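Local coordinates for protein 2-oxoglutarate carboxylase small subunit (Hydrogenobacter thermophilus, PDB 7KCT) that is a biotin-carboxylase-type subunit with an ATP-grasp domain, binding adenosine-5'-diphosphate, a magnesium ion and a bicarbonate ion, at residues T67-E72 and Y90-E95; A83-P88 and T109-H114; V136-G141 and L292-M297; P214-F219 and T281-A286. All blocks are in the same frame, centred on the assembly; numbering follows the deposited sequence.

Contact 1: T67-E72 and Y90-E95. With ADP (adenosine-5'-diphosphate), chain D.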
# COMPACT_ATOMS: atom_id res chain seq x y z
N THR A 67 -28.33 14.06 6.78
CA THR A 67 -28.10 12.79 6.09
C THR A 67 -27.53 11.74 7.03
O THR A 67 -28.00 10.59 7.06
CB THR A 67 -27.14 13.01 4.92
OG1 THR A 67 -27.75 13.88 3.96
CG2 THR A 67 -26.76 11.64 4.24
N TYR A 68 -26.50 12.09 7.80
CA TYR A 68 -25.78 11.16 8.64
C TYR A 68 -26.15 11.21 10.13
O TYR A 68 -25.70 10.35 10.90
CB TYR A 68 -24.26 11.39 8.49
CG TYR A 68 -23.82 11.33 7.04
CD1 TYR A 68 -23.53 10.12 6.46
CD2 TYR A 68 -23.74 12.47 6.26
CE1 TYR A 68 -23.15 10.02 5.16
CE2 TYR A 68 -23.36 12.39 4.93
CZ TYR A 68 -23.07 11.13 4.39
OH TYR A 68 -22.69 10.91 3.10
N LEU A 69 -26.98 12.16 10.57
CA LEU A 69 -27.27 12.32 12.00
C LEU A 69 -28.70 11.94 12.38
O LEU A 69 -29.02 11.89 13.56
CB LEU A 69 -27.00 13.77 12.44
CG LEU A 69 -25.54 14.21 12.42
CD1 LEU A 69 -25.43 15.75 12.81
CD2 LEU A 69 -24.68 13.35 13.36
N ASN A 70 -29.56 11.64 11.42
CA ASN A 70 -30.94 11.27 11.72
C ASN A 70 -31.01 9.77 11.98
O ASN A 70 -31.14 8.97 11.06
CB ASN A 70 -31.85 11.68 10.58
CG ASN A 70 -33.34 11.56 10.93
OD1 ASN A 70 -33.79 10.54 11.43
ND2 ASN A 70 -34.10 12.61 10.64
N ALA A 71 -30.95 9.41 13.27
CA ALA A 71 -30.91 8.01 13.66
C ALA A 71 -32.15 7.23 13.21
O ALA A 71 -32.01 6.09 12.74
CB ALA A 71 -30.73 7.93 15.17
N GLU A 72 -33.34 7.81 13.31
CA GLU A 72 -34.56 7.08 12.94
C GLU A 72 -34.58 6.72 11.45
O GLU A 72 -34.96 5.60 11.08
CB GLU A 72 -35.80 7.88 13.32
N TYR A 90 -16.61 6.70 12.20
CA TYR A 90 -16.21 7.59 13.29
C TYR A 90 -16.90 8.93 13.10
O TYR A 90 -17.34 9.28 12.01
CB TYR A 90 -14.65 7.75 13.35
CG TYR A 90 -13.93 8.18 12.09
CD1 TYR A 90 -14.15 9.45 11.54
CD2 TYR A 90 -13.03 7.34 11.45
CE1 TYR A 90 -13.48 9.86 10.41
CE2 TYR A 90 -12.36 7.74 10.30
CZ TYR A 90 -12.63 8.99 9.78
OH TYR A 90 -11.98 9.45 8.66
N GLY A 91 -17.10 9.68 14.21
CA GLY A 91 -17.88 10.89 14.11
C GLY A 91 -19.37 10.58 13.91
O GLY A 91 -19.83 9.45 14.05
N PHE A 92 -20.11 11.62 13.53
CA PHE A 92 -21.54 11.50 13.30
C PHE A 92 -22.21 10.74 14.45
O PHE A 92 -22.18 11.25 15.56
CB PHE A 92 -21.78 10.86 11.94
CG PHE A 92 -21.28 11.70 10.77
CD1 PHE A 92 -21.62 13.04 10.66
CD2 PHE A 92 -20.46 11.15 9.80
CE1 PHE A 92 -21.17 13.82 9.59
CE2 PHE A 92 -19.99 11.92 8.74
CZ PHE A 92 -20.38 13.25 8.62
N LEU A 93 -22.76 9.53 14.24
CA LEU A 93 -23.53 8.85 15.30
C LEU A 93 -22.77 7.71 15.99
O LEU A 93 -23.38 6.94 16.75
CB LEU A 93 -24.83 8.30 14.74
CG LEU A 93 -25.82 9.36 14.26
CD1 LEU A 93 -27.00 8.67 13.56
CD2 LEU A 93 -26.29 10.28 15.35
N ALA A 94 -21.48 7.56 15.71
CA ALA A 94 -20.72 6.42 16.18
C ALA A 94 -20.66 6.32 17.70
O ALA A 94 -20.53 5.21 18.24
CB ALA A 94 -19.30 6.49 15.61
N GLU A 95 -20.67 7.44 18.41
CA GLU A 95 -20.68 7.43 19.86
C GLU A 95 -21.99 7.99 20.41
O GLU A 95 -22.03 8.57 21.50
CB GLU A 95 -19.49 8.20 20.41
CG GLU A 95 -18.17 7.59 20.04
PB ADP D . -9.92 10.56 16.04
O1B ADP D . -10.60 9.42 15.32
O2B ADP D . -8.49 10.46 16.52
O3B ADP D . -10.80 11.38 16.92
PA ADP D . -10.52 13.17 14.86
O1A ADP D . -10.53 14.09 13.69
O2A ADP D . -10.71 13.64 16.29
O3A ADP D . -9.58 11.90 14.80
O5' ADP D . -12.34 12.46 14.63
C5' ADP D . -12.79 12.56 13.21
C4' ADP D . -14.15 13.07 13.06
O4' ADP D . -15.02 12.85 14.15
C3' ADP D . -13.89 14.68 12.89
O3' ADP D . -14.74 15.15 11.99
C2' ADP D . -14.21 15.07 14.39
O2' ADP D . -14.75 16.30 14.49
C1' ADP D . -15.39 14.08 14.58
N9 ADP D . -15.67 13.69 16.03
C8 ADP D . -14.77 13.21 17.01
N7 ADP D . -15.36 12.99 18.22
C5 ADP D . -16.69 13.30 18.00
C6 ADP D . -17.79 13.28 18.87
N6 ADP D . -17.64 12.88 20.18
N1 ADP D . -19.03 13.65 18.42
C2 ADP D . -19.08 14.06 17.09
N3 ADP D . -18.11 14.14 16.15
C4 ADP D . -16.90 13.74 16.65
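Tyr-68 and Phe-92 set their rings in an offset stack, with centroids 4.9 Å apart and planes 20° from parallel. What sits over the middle of one Phe-92 face is not the tyrosine ring but its CB, in a CH-pi contact 3.8 Å from the Phe-92 centroid; the tyrosine ring is displaced past it. Thr-67 CG2 lies over one face of the Tyr-68 ring, toward the rim. At the edge of the phenylalanine, near its plane, is Leu-69 CD2, which also comes within 3.6 Å of Phe-92 CA. With CG beside the backbone N in both aromatic residues (chi1 -54° for Tyr-68, -64° for Phe-92), the two side chains run alongside each other, pointing the same way.

Leu-93 enters next to this pair and straddles the end of helix 66-69. Its CD1 is 3.4 Å from Tyr-68 O, its CD2 is 3.6 Å from Leu-69 O, and Ala-71 CB touches CD1 at 4.1 Å. Phe-99 of helix 97-105 packs on Ala-71 and Leu-93 as well. No hydrogen bond crosses between the segments: van der Waals and ring contacts join them, with the Leu-93 methyls on two helix carbonyls.

A type II' beta turn from Gly-91 to Ala-94, closed by Ala-94 N to Gly-91 O at 3.0 Å, brings Phe-92 and Leu-93 to the helices. At its start Gly-91 CA is 3.5 Å from ADP O4', and the Tyr-90 ring, just before it, lies near ADP C5'. This is a nucleotide-pocket loop of the Rossmann-like N-terminal domain of the biotin carboxylase family, following strand 85-87.

Contact 2: A83-P88 and T109-H114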
# COMPACT_ATOMS: atom_id res chain seq x y z
N ALA A 83 -30.68 -4.83 5.52
CA ALA A 83 -29.36 -4.83 6.15
C ALA A 83 -29.49 -5.39 7.56
O ALA A 83 -30.35 -4.96 8.33
CB ALA A 83 -28.75 -3.41 6.20
N GLU A 84 -28.60 -6.30 7.93
CA GLU A 84 -28.64 -6.92 9.24
C GLU A 84 -27.81 -6.16 10.28
O GLU A 84 -27.95 -6.42 11.48
CB GLU A 84 -28.19 -8.39 9.12
CG GLU A 84 -28.99 -9.15 8.00
CD GLU A 84 -28.48 -10.57 7.66
OE1 GLU A 84 -27.27 -10.82 7.76
OE2 GLU A 84 -29.32 -11.42 7.26
N ALA A 85 -26.96 -5.24 9.84
CA ALA A 85 -26.00 -4.58 10.71
C ALA A 85 -25.63 -3.24 10.10
O ALA A 85 -25.73 -3.04 8.88
CB ALA A 85 -24.73 -5.44 10.92
N ILE A 86 -25.22 -2.33 10.98
CA ILE A 86 -24.85 -0.96 10.62
C ILE A 86 -23.47 -0.68 11.18
O ILE A 86 -23.22 -0.91 12.38
CB ILE A 86 -25.84 0.09 11.15
CG1 ILE A 86 -27.20 -0.02 10.49
CG2 ILE A 86 -25.38 1.56 10.90
CD1 ILE A 86 -28.23 0.96 10.97
N HIS A 87 -22.57 -0.20 10.33
CA HIS A 87 -21.29 0.26 10.82
C HIS A 87 -21.29 1.79 10.86
O HIS A 87 -21.50 2.40 9.80
CB HIS A 87 -20.14 -0.26 9.95
CG HIS A 87 -18.80 -0.12 10.62
ND1 HIS A 87 -18.39 1.08 11.13
CD2 HIS A 87 -17.79 -0.99 10.83
CE1 HIS A 87 -17.19 0.94 11.66
NE2 HIS A 87 -16.81 -0.31 11.49
N PRO A 88 -21.11 2.46 12.00
CA PRO A 88 -21.21 3.93 12.04
C PRO A 88 -19.93 4.69 11.67
O PRO A 88 -19.95 5.93 11.64
CB PRO A 88 -21.56 4.19 13.50
CG PRO A 88 -20.73 3.21 14.25
CD PRO A 88 -20.80 1.93 13.35
N THR A 109 -27.99 -5.11 14.15
CA THR A 109 -26.76 -5.19 14.94
C THR A 109 -25.92 -3.91 14.72
O THR A 109 -25.49 -3.59 13.60
CB THR A 109 -25.96 -6.45 14.58
OG1 THR A 109 -26.73 -7.63 14.85
CG2 THR A 109 -24.68 -6.59 15.39
N PHE A 110 -25.70 -3.16 15.80
CA PHE A 110 -24.77 -2.02 15.81
C PHE A 110 -23.34 -2.57 15.91
O PHE A 110 -23.04 -3.32 16.85
CB PHE A 110 -25.13 -1.10 16.99
CG PHE A 110 -24.29 0.17 17.06
CD1 PHE A 110 -24.62 1.26 16.30
CD2 PHE A 110 -23.19 0.26 17.93
CE1 PHE A 110 -23.88 2.43 16.36
CE2 PHE A 110 -22.41 1.43 17.98
CZ PHE A 110 -22.75 2.49 17.20
N ILE A 111 -22.47 -2.23 14.95
CA ILE A 111 -21.07 -2.71 14.92
C ILE A 111 -20.26 -1.73 15.77
O ILE A 111 -19.75 -0.70 15.29
CB ILE A 111 -20.54 -2.84 13.49
CG1 ILE A 111 -21.38 -3.88 12.72
CG2 ILE A 111 -19.06 -3.21 13.48
CD1 ILE A 111 -21.14 -3.87 11.21
N GLY A 112 -20.13 -2.06 17.05
CA GLY A 112 -19.61 -1.17 18.06
C GLY A 112 -19.86 -1.79 19.42
O GLY A 112 -20.33 -2.93 19.51
N PRO A 113 -19.49 -1.10 20.50
CA PRO A 113 -19.68 -1.68 21.84
C PRO A 113 -21.15 -1.54 22.24
O PRO A 113 -21.93 -0.86 21.59
CB PRO A 113 -18.72 -0.87 22.73
CG PRO A 113 -18.62 0.47 22.06
CD PRO A 113 -18.76 0.18 20.54
N HIS A 114 -21.53 -2.20 23.32
CA HIS A 114 -22.91 -2.06 23.78
C HIS A 114 -23.30 -0.60 24.01
O HIS A 114 -22.52 0.20 24.51
CB HIS A 114 -23.09 -2.87 25.07
CG HIS A 114 -24.51 -3.14 25.40
ND1 HIS A 114 -25.30 -2.20 26.03
CD2 HIS A 114 -25.34 -4.13 25.02
CE1 HIS A 114 -26.53 -2.67 26.14
NE2 HIS A 114 -26.59 -3.82 25.50
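Ile-86 is held through both its N-H and its C=O by the chain beside it: its N gives a hydrogen bond to Thr-109 O at 2.9 Å, and its O takes one from Ile-111 N at 3.0 Å. These two bonds straddle Phe-110, as they should in a parallel ladder. A third, from Thr-109 N to Glu-84 O at 3.0 Å, is almost straight at 173°, although the donor is tilted from the carbonyl plane. Thr-109 O does extra work, receiving a CA-H...O contact from Ala-85 CA at 3.1 Å.

The apolar contacts divide between the two faces of the sheet. On the Ala-85 and Thr-109 side, Ile-111 CD1 reaches back to Ala-85 CB, 3.9 Å away, while the other branch, CG2, meets His-87 CD2 at 3.7 Å; these last two side chains cross near a right angle. Helix 316-324 lies over this face. On the Ile-86 and Phe-110 side, helix 97-105 provides the cover. Phe-110 CG is anti to the backbone N (chi1 -176°), and the ring extends across Pro-88 to place CZ 3.6 Å from Pro-88 CG.

At the end of strand 85-87, both ring nitrogens of His-87 have partners: ND1 with Gly-89 N, NE2 with Gln-320 OE1.

The strands are the two ends of a beta-alpha-beta unit, with 109-110 the outermost strand of the parallel sheet within this chain. Pro-88 N carries no hydrogen for Ile-111 O; Pro-88 CD lies there instead, at 3.4 Å, and the ladder between these segments goes no further.

Contact 3: V136-G141 and L292-M297. With MG (magnesium ion), chain E; ADP (adenosine-5'-diphosphate), chain C.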
# COMPACT_ATOMS: atom_id res chain seq x y z
N VAL A 136 -6.65 2.78 36.95
CA VAL A 136 -5.91 3.53 35.92
C VAL A 136 -5.53 4.89 36.48
O VAL A 136 -6.39 5.60 37.01
CB VAL A 136 -6.74 3.67 34.64
CG1 VAL A 136 -5.93 4.34 33.55
CG2 VAL A 136 -7.25 2.34 34.16
N PRO A 137 -4.26 5.33 36.38
CA PRO A 137 -3.92 6.68 36.84
C PRO A 137 -4.66 7.72 36.02
O PRO A 137 -4.92 7.52 34.82
CB PRO A 137 -2.40 6.77 36.66
CG PRO A 137 -2.06 5.65 35.64
CD PRO A 137 -3.08 4.58 35.90
N THR A 138 -5.08 8.78 36.68
CA THR A 138 -5.86 9.81 36.00
C THR A 138 -5.21 11.14 36.29
O THR A 138 -4.41 11.27 37.22
CB THR A 138 -7.35 9.86 36.42
OG1 THR A 138 -7.48 10.01 37.84
CG2 THR A 138 -8.12 8.62 35.94
N VAL A 139 -5.57 12.13 35.48
CA VAL A 139 -5.07 13.48 35.68
C VAL A 139 -5.75 14.09 36.91
O VAL A 139 -6.99 14.13 36.96
CB VAL A 139 -5.33 14.35 34.44
CG1 VAL A 139 -4.68 15.72 34.63
CG2 VAL A 139 -4.84 13.72 33.15
N PRO A 140 -5.00 14.63 37.87
CA PRO A 140 -5.64 15.29 39.01
C PRO A 140 -6.57 16.41 38.55
O PRO A 140 -6.31 17.09 37.55
CB PRO A 140 -4.45 15.84 39.80
CG PRO A 140 -3.28 14.92 39.43
CD PRO A 140 -3.52 14.57 37.98
N GLY A 141 -7.66 16.61 39.29
CA GLY A 141 -8.56 17.71 38.99
C GLY A 141 -9.86 17.55 39.74
O GLY A 141 -9.94 16.80 40.71
N LEU A 292 2.05 8.21 32.51
CA LEU A 292 0.78 8.36 31.80
C LEU A 292 -0.40 8.58 32.74
O LEU A 292 -0.51 7.93 33.78
CB LEU A 292 0.54 7.12 30.94
CG LEU A 292 1.13 7.11 29.52
CD1 LEU A 292 2.51 7.69 29.52
CD2 LEU A 292 1.14 5.69 28.95
N TYR A 293 -1.29 9.48 32.34
CA TYR A 293 -2.55 9.77 33.02
C TYR A 293 -3.70 9.73 32.01
O TYR A 293 -3.67 10.42 30.97
CB TYR A 293 -2.50 11.13 33.68
CG TYR A 293 -1.30 11.31 34.57
CD1 TYR A 293 -0.07 11.71 34.02
CD2 TYR A 293 -1.36 11.09 35.94
CE1 TYR A 293 1.07 11.90 34.84
CE2 TYR A 293 -0.24 11.30 36.77
CZ TYR A 293 0.97 11.68 36.21
OH TYR A 293 2.08 11.85 37.03
N PHE A 294 -4.75 9.00 32.37
CA PHE A 294 -5.87 8.80 31.48
C PHE A 294 -6.64 10.09 31.37
O PHE A 294 -6.80 10.83 32.35
CB PHE A 294 -6.77 7.70 32.02
CG PHE A 294 -8.13 7.62 31.36
CD1 PHE A 294 -9.17 8.41 31.78
CD2 PHE A 294 -8.35 6.73 30.30
CE1 PHE A 294 -10.44 8.31 31.19
CE2 PHE A 294 -9.61 6.60 29.70
CZ PHE A 294 -10.65 7.40 30.13
N ILE A 295 -7.08 10.39 30.16
CA ILE A 295 -7.92 11.56 29.98
C ILE A 295 -9.28 11.28 29.33
O ILE A 295 -10.23 12.05 29.55
CB ILE A 295 -7.19 12.66 29.18
CG1 ILE A 295 -6.69 12.11 27.83
CG2 ILE A 295 -6.03 13.27 30.05
CD1 ILE A 295 -6.31 13.22 26.77
N GLU A 296 -9.39 10.25 28.49
CA GLU A 296 -10.69 10.04 27.84
C GLU A 296 -10.63 8.72 27.09
O GLU A 296 -9.56 8.22 26.77
CB GLU A 296 -11.10 11.18 26.89
CG GLU A 296 -10.58 11.10 25.45
CD GLU A 296 -11.44 11.85 24.41
OE1 GLU A 296 -12.52 12.38 24.76
OE2 GLU A 296 -11.00 11.91 23.24
N MET A 297 -11.81 8.17 26.82
CA MET A 297 -11.92 6.94 26.04
C MET A 297 -12.75 7.27 24.81
O MET A 297 -13.70 8.06 24.90
CB MET A 297 -12.61 5.81 26.82
CG MET A 297 -12.66 4.52 26.02
SD MET A 297 -13.25 3.03 26.87
CE MET A 297 -12.54 1.79 25.75
MG MG E . -9.51 13.03 22.36
PB ADP C . -11.18 15.66 22.62
O1B ADP C . -11.65 16.89 21.92
O2B ADP C . -10.12 14.70 22.14
O3B ADP C . -12.26 14.93 23.41
PA ADP C . -9.35 15.31 24.72
O1A ADP C . -8.73 14.05 24.22
O2A ADP C . -9.54 15.44 26.22
O3A ADP C . -10.32 16.35 24.08
O5' ADP C . -7.75 16.30 24.72
C5' ADP C . -7.58 17.15 23.53
C4' ADP C . -6.12 17.35 23.45
O4' ADP C . -5.87 18.40 24.41
C3' ADP C . -5.35 16.16 23.88
O3' ADP C . -4.91 15.40 22.75
C2' ADP C . -4.12 16.88 24.43
O2' ADP C . -3.29 17.46 23.35
C1' ADP C . -4.69 18.08 25.13
N9 ADP C . -4.99 17.80 26.55
C8 ADP C . -6.10 17.16 27.12
N7 ADP C . -6.01 17.13 28.47
C5 ADP C . -4.78 17.72 28.77
C6 ADP C . -4.11 17.98 29.99
N6 ADP C . -4.68 17.60 31.17
N1 ADP C . -2.89 18.56 30.01
C2 ADP C . -2.41 18.92 28.79
N3 ADP C . -2.93 18.75 27.57
C4 ADP C . -4.14 18.14 27.59
O HOH W 1 -8.05 13.54 21.21
O HOH W 2 -10.25 11.85 20.43
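The outer strand 292-298 of the antiparallel sheet in the ATP-grasp domain is bridged here by a loop, through a single backbone bond: Phe-294 N to Pro-137 O, 2.9 Å and close to straight at 170°. Around it the loop fits closely. Pro-137 CG sits 3.3 Å from Leu-292 O, Val-136 CG1 touches Phe-294 CB, and Thr-138 O comes to the edge of the Tyr-293 ring, 3.3 Å from CD2.

Val-139 lies between the strand and the nucleotide. Its CG2, beside the backbone N, lies 3.5 Å from Tyr-293 CB and only 3.4 Å from Ile-295 CG2, tighter than ordinary carbon contact. The other methyl, CG1, is turned to the adenine, 3.9 Å from ADP N6.

Farther along, Ile-295 and Glu-296 both face Glu-283 in a classic beta bulge, and both side chains approach the nucleotide. Ile-295 CD1 is 3.6 Å from ADP O1A, and Glu-296 OE2 binds the magnesium ion at 2.1 Å. Glu-283, two phosphate oxygens of ADP and two waters complete the shell.

The chemistry thus changes along the contact, from apolar loop packing with Val-139 beside the adenine to the carboxylate of the second bulge residue, which meets metal and phosphates.

Contact 4: P214-F219 and T281-A286. With MG (magnesium ion), chain E; ADP (adenosine-5'-diphosphate), chain C.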
# COMPACT_ATOMS: atom_id res chain seq x y z
N PRO A 214 3.17 18.08 27.26
CA PRO A 214 2.77 16.68 27.28
C PRO A 214 2.94 16.00 25.93
O PRO A 214 3.09 16.66 24.89
CB PRO A 214 1.29 16.76 27.67
CG PRO A 214 0.86 18.02 27.07
CD PRO A 214 2.04 18.97 27.00
N LYS A 215 2.93 14.66 25.96
CA LYS A 215 2.70 13.84 24.78
C LYS A 215 1.30 13.21 24.86
O LYS A 215 0.75 13.03 25.95
CB LYS A 215 3.79 12.78 24.67
CG LYS A 215 5.19 13.34 24.31
CD LYS A 215 6.19 12.21 24.14
CE LYS A 215 7.20 12.47 23.03
NZ LYS A 215 6.58 12.44 21.67
N HIS A 216 0.71 12.95 23.70
CA HIS A 216 -0.59 12.29 23.62
C HIS A 216 -0.34 10.84 23.22
O HIS A 216 0.03 10.56 22.07
CB HIS A 216 -1.54 13.05 22.70
CG HIS A 216 -2.91 12.42 22.58
ND1 HIS A 216 -4.07 13.12 22.85
CD2 HIS A 216 -3.31 11.20 22.16
CE1 HIS A 216 -5.12 12.33 22.65
NE2 HIS A 216 -4.68 11.16 22.23
N ILE A 217 -0.52 9.93 24.17
CA ILE A 217 -0.26 8.51 24.00
C ILE A 217 -1.60 7.79 24.14
O ILE A 217 -2.33 8.01 25.11
CB ILE A 217 0.75 7.99 25.05
CG1 ILE A 217 2.08 8.77 24.97
CG2 ILE A 217 0.94 6.54 24.90
CD1 ILE A 217 2.80 8.66 23.71
N GLU A 218 -1.93 6.91 23.19
CA GLU A 218 -3.25 6.27 23.24
C GLU A 218 -3.12 4.79 22.95
O GLU A 218 -2.28 4.37 22.14
CB GLU A 218 -4.23 6.94 22.26
CG GLU A 218 -3.84 6.75 20.83
CD GLU A 218 -4.75 7.47 19.89
OE1 GLU A 218 -5.49 8.35 20.36
OE2 GLU A 218 -4.71 7.16 18.67
N PHE A 219 -3.91 3.99 23.67
CA PHE A 219 -3.88 2.54 23.58
C PHE A 219 -5.12 2.02 22.87
O PHE A 219 -6.24 2.38 23.22
CB PHE A 219 -3.81 1.87 24.97
CG PHE A 219 -2.43 1.77 25.51
CD1 PHE A 219 -1.84 2.84 26.15
CD2 PHE A 219 -1.71 0.63 25.37
CE1 PHE A 219 -0.55 2.76 26.63
CE2 PHE A 219 -0.40 0.55 25.87
CZ PHE A 219 0.15 1.63 26.49
N THR A 281 -10.57 3.04 22.11
CA THR A 281 -9.27 3.61 22.40
C THR A 281 -9.31 4.33 23.73
O THR A 281 -10.25 5.08 23.98
CB THR A 281 -8.84 4.61 21.28
OG1 THR A 281 -8.56 3.86 20.09
CG2 THR A 281 -7.63 5.43 21.74
N MET A 282 -8.26 4.17 24.54
CA MET A 282 -8.07 4.93 25.78
C MET A 282 -6.94 5.94 25.60
O MET A 282 -5.84 5.55 25.22
CB MET A 282 -7.79 3.99 26.93
CG MET A 282 -8.98 3.08 27.13
SD MET A 282 -8.69 2.54 28.76
CE MET A 282 -9.37 0.89 28.74
N GLU A 283 -7.24 7.23 25.79
CA GLU A 283 -6.25 8.26 25.52
C GLU A 283 -5.65 8.71 26.85
O GLU A 283 -6.39 8.89 27.83
CB GLU A 283 -6.89 9.43 24.77
CG GLU A 283 -7.59 8.99 23.45
CD GLU A 283 -7.99 10.16 22.53
OE1 GLU A 283 -7.85 10.00 21.30
OE2 GLU A 283 -8.51 11.20 23.00
N PHE A 284 -4.31 8.85 26.86
CA PHE A 284 -3.48 9.28 27.99
C PHE A 284 -2.68 10.52 27.61
O PHE A 284 -2.34 10.71 26.44
CB PHE A 284 -2.47 8.21 28.35
CG PHE A 284 -3.07 6.97 28.84
CD1 PHE A 284 -3.60 6.05 27.95
CD2 PHE A 284 -3.11 6.70 30.21
CE1 PHE A 284 -4.13 4.90 28.42
CE2 PHE A 284 -3.66 5.55 30.68
CZ PHE A 284 -4.18 4.65 29.80
N ILE A 285 -2.38 11.36 28.59
CA ILE A 285 -1.36 12.41 28.52
C ILE A 285 -0.13 11.89 29.25
O ILE A 285 -0.24 11.33 30.35
CB ILE A 285 -1.86 13.71 29.16
CG1 ILE A 285 -2.96 14.38 28.36
CG2 ILE A 285 -0.71 14.70 29.34
CD1 ILE A 285 -2.52 14.81 26.99
N ALA A 286 1.05 12.09 28.69
CA ALA A 286 2.29 11.66 29.32
C ALA A 286 3.08 12.89 29.76
O ALA A 286 3.27 13.82 28.97
CB ALA A 286 3.13 10.82 28.36
MG MG E . -9.51 13.03 22.36
PB ADP C . -11.18 15.66 22.62
O1B ADP C . -11.65 16.89 21.92
O2B ADP C . -10.12 14.70 22.14
O3B ADP C . -12.26 14.93 23.41
PA ADP C . -9.35 15.31 24.72
O1A ADP C . -8.73 14.05 24.22
O2A ADP C . -9.54 15.44 26.22
O3A ADP C . -10.32 16.35 24.08
O5' ADP C . -7.75 16.30 24.72
C5' ADP C . -7.58 17.15 23.53
C4' ADP C . -6.12 17.35 23.45
O4' ADP C . -5.87 18.40 24.41
C3' ADP C . -5.35 16.16 23.88
O3' ADP C . -4.91 15.40 22.75
C2' ADP C . -4.12 16.88 24.43
O2' ADP C . -3.29 17.46 23.35
C1' ADP C . -4.69 18.08 25.13
N9 ADP C . -4.99 17.80 26.55
C8 ADP C . -6.10 17.16 27.12
N7 ADP C . -6.01 17.13 28.47
C5 ADP C . -4.78 17.72 28.77
C6 ADP C . -4.11 17.98 29.99
N6 ADP C . -4.68 17.60 31.17
N1 ADP C . -2.89 18.56 30.01
C2 ADP C . -2.41 18.92 28.79
N3 ADP C . -2.93 18.75 27.57
C4 ADP C . -4.14 18.14 27.59
O HOH W 2 -10.25 11.85 20.43
O HOH W 1 -8.05 13.54 21.21
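His-216 and Ile-285 face each other in the central antiparallel ladder of the ATP-grasp sheet, between strands 215-223 and 278-286. Six backbone hydrogen bonds, in the pairs Lys-215/Ala-286, Ile-217/Phe-284 and Phe-219/Met-282, hold it; the shortest is Phe-284 N to Ile-217 O at 2.8 Å.

Packing is tightest near the adenine, where Pro-214 CB presses on Ile-285 CG2 at 3.3 Å, both side chains touching ADP. On the Ile-217, Phe-219 and Phe-284 face, the two phenylalanine rings meet obliquely, Phe-219 CD1 to Phe-284 CE1 at 3.8 Å, with helix 257-273 over the pair. The looser, partly exposed corner is Lys-215: only its CB nears Ala-286 CB, at 4.2 Å, before the chain leads off to Asp-236 and Phe-444.

The face of His-216, Glu-218 and Glu-283, which also carries Ile-285, turns to ADP and the metal, where two waters bind. Glu-218 OE1 and Glu-283 OE1 stand 3.0 Å apart; Lys-245 makes salt bridges to both, probably offsetting their repulsion, and Arg-235 makes one to Glu-218 OE2. The Glu-283 carboxylate is turned 89° from the His-216 ring, whose edge it meets. Its OE1 takes a hydrogen bond from a metal-bound water, and its OE2 binds the magnesium ion at 2.2 Å.

How the contacts relate
Contacts 3 and 4 share one sheet: strand 292-298 pairs with strand 278-286, Ile-295 N lying 2.8 Å from Glu-283 O, and Glu-296 and Glu-283 both bind one magnesium ion beside the same ADP. Contact 4 is the more central, almost wholly buried and tied by a full ladder; contact 3 closes the sheet's outer side with a single bond. Contacts 1 and 2 belong to the N-terminal domain and touch through Ala-94 and Pro-88. Contact 2 is buried and backbone-bonded, whereas contact 1 is partly exposed, apolar, and next to a second ADP. The two pairs lie apart, with centres about 26 to 29 Å from each other.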